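Local coordinates for aromatic-L-amino-acid decarboxylase (Catharanthus roseus, PDB 6EEW), which decarboxylates L-tryptophan to tryptamine, and 5-hydroxy-L-tryptophan to serotonin, as a pyridoxal-phosphate-dependent homodimer of the group II decarboxylase family, at residues P235-L238 with R239-E243. Residues are numbered along the deposited sequence; the frame is centred on the assembly and turned at random. Where two conformers were deposited one is given.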
loop_
_atom_site.group_PDB
_atom_site.type_symbol
_atom_site.label_atom_id
_atom_site.label_comp_id
_atom_site.label_asym_id
_atom_site.label_seq_id
_atom_site.Cartn_x
_atom_site.Cartn_y
_atom_site.Cartn_z
ATOM N N PRO A 235 16.409 -14.866 25.854
ATOM C CA PRO A 235 17.272 -13.685 25.997
ATOM C C PRO A 235 18.743 -14.048 26.097
ATOM O O PRO A 235 19.577 -13.385 25.473
ATOM C CB PRO A 235 16.750 -13.024 27.279
ATOM C CG PRO A 235 15.339 -13.481 27.387
ATOM C CD PRO A 235 15.331 -14.888 26.853
ATOM N N GLN A 236 19.075 -15.091 26.859
ATOM C CA GLN A 236 20.466 -15.522 26.978
ATOM C C GLN A 236 21.084 -15.785 25.609
ATOM O O GLN A 236 22.214 -15.364 25.329
ATOM C CB GLN A 236 20.544 -16.771 27.861
ATOM C CG GLN A 236 20.047 -16.566 29.294
ATOM C CD GLN A 236 18.633 -17.102 29.546
ATOM O OE1 GLN A 236 17.683 -16.779 28.822
ATOM N NE2 GLN A 236 18.494 -17.922 30.587
ATOM N N VAL A 237 20.351 -16.494 24.746
ATOM C CA VAL A 237 20.832 -16.785 23.395
ATOM C C VAL A 237 21.169 -15.494 22.655
ATOM O O VAL A 237 22.259 -15.337 22.079
ATOM C CB VAL A 237 19.781 -17.614 22.629
ATOM C CG1 VAL A 237 20.169 -17.755 21.157
ATOM C CG2 VAL A 237 19.626 -18.987 23.261
ATOM N N LEU A 238 20.235 -14.549 22.666
ATOM C CA LEU A 238 20.448 -13.290 21.966
ATOM C C LEU A 238 21.624 -12.518 22.547
ATOM O O LEU A 238 22.398 -11.908 21.803
ATOM C CB LEU A 238 19.176 -12.452 22.027
ATOM C CG LEU A 238 19.213 -11.020 21.503
ATOM C CD1 LEU A 238 19.563 -10.977 20.016
ATOM C CD2 LEU A 238 17.856 -10.337 21.764
ATOM N N ARG A 239 21.757 -12.502 23.877
ATOM C CA ARG A 239 22.862 -11.770 24.476
ATOM C C ARG A 239 24.183 -12.365 24.046
ATOM O O ARG A 239 25.132 -11.637 23.723
ATOM C CB ARG A 239 22.778 -11.790 25.994
ATOM C CG ARG A 239 24.081 -11.334 26.626
ATOM C CD ARG A 239 23.991 -11.332 28.123
ATOM N NE ARG A 239 22.994 -10.374 28.580
ATOM C CZ ARG A 239 23.223 -9.076 28.722
ATOM N NH1 ARG A 239 24.429 -8.575 28.445
ATOM N NH2 ARG A 239 22.248 -8.285 29.150
ATOM N N LYS A 240 24.265 -13.695 24.042
ATOM C CA LYS A 240 25.495 -14.345 23.614
ATOM C C LYS A 240 25.824 -13.957 22.173
ATOM O O LYS A 240 26.964 -13.586 21.854
ATOM C CB LYS A 240 25.352 -15.859 23.765
ATOM C CG LYS A 240 26.583 -16.631 23.349
ATOM C CD LYS A 240 27.766 -16.147 24.177
ATOM C CE LYS A 240 29.055 -16.847 23.803
ATOM N NZ LYS A 240 30.204 -16.253 24.538
ATOM N N MET A 241 24.814 -13.991 21.296
ATOM C CA MET A 241 25.034 -13.618 19.899
ATOM C C MET A 241 25.496 -12.170 19.774
ATOM O O MET A 241 26.448 -11.868 19.043
ATOM C CB MET A 241 23.760 -13.851 19.082
ATOM C CG MET A 241 23.326 -15.314 18.989
ATOM S SD MET A 241 21.698 -15.531 18.233
ATOM C CE MET A 241 21.993 -14.880 16.586
ATOM N N VAL A 242 24.821 -11.255 20.468
ATOM C CA VAL A 242 25.163 -9.839 20.368
ATOM C C VAL A 242 26.586 -9.598 20.849
ATOM O O VAL A 242 27.350 -8.848 20.228
ATOM C CB VAL A 242 24.153 -8.984 21.155
ATOM C CG1 VAL A 242 24.618 -7.535 21.218
ATOM C CG2 VAL A 242 22.759 -9.074 20.527
ATOM N N GLU A 243 26.977 -10.238 21.947
ATOM C CA GLU A 243 28.305 -9.972 22.487
ATOM C C GLU A 243 29.393 -10.575 21.605
ATOM O O GLU A 243 30.485 -10.000 21.483
ATOM C CB GLU A 243 28.384 -10.474 23.929
ATOM C CG GLU A 243 27.522 -9.616 24.859
ATOM C CD GLU A 243 27.492 -10.103 26.300
ATOM O OE1 GLU A 243 27.686 -11.320 26.527
ATOM O OE2 GLU A 243 27.249 -9.269 27.203
#
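Leu238 and Val242, one turn apart on helix 235-247, show how i to i+4 spacing turns an amphipathic helix into a packing surface. CB of Leu238 is near Arg239 N because the chain continues there; the side chain's contacts begin at CG. CG stands anti to the backbone N (chi1 173°), which leans the side chain along the helix toward Val242, and Val242 CG2 lies 4.2 Å from Leu238 CG. Of the two methyls, CD1 makes the closer approach, reaching Val242 CG2 at 3.8 Å, and the two side chains meet at a slant. The same CG2 sits close over Leu238 O, which accepts a hydrogen bond from Val242 N at 2.8 Å. Three further i to i+4 backbone hydrogen bonds run beside it, from Arg239 N to Pro235 O, Lys240 N to Gln236 O and Met241 N to Val237 O. On a neighbouring flank Met241 lies alongside Val237 and points the same way, its SD 4.0 Å from Val237 CG1, while its CG rests near the carbonyl oxygen of Val237. The polar flank repeats the spacing with charge: Arg239 NH1 forms a salt bridge to Glu243 OE2 at 3.2 Å. The carboxylate oxygen lies in the guanidinium plane, yet the nitrogen comes to it from above the carboxylate plane. Because NH2 of Arg239 also pairs with Glu279, the guanidinium is held between two acids and ties this helix to helix 270-280. That helix receives Leu238 on Leu273 and Val242 on Phe280. Beneath the apolar side run strands of the mixed sheet of the pyridoxal-phosphate domain: Leu238 and Val242 both touch Tyr197 of strand 194-199, Leu238 also meets Leu255 of strand 251-258, and Val237 and Met241 cover Ile223 on the outermost strand 220-223.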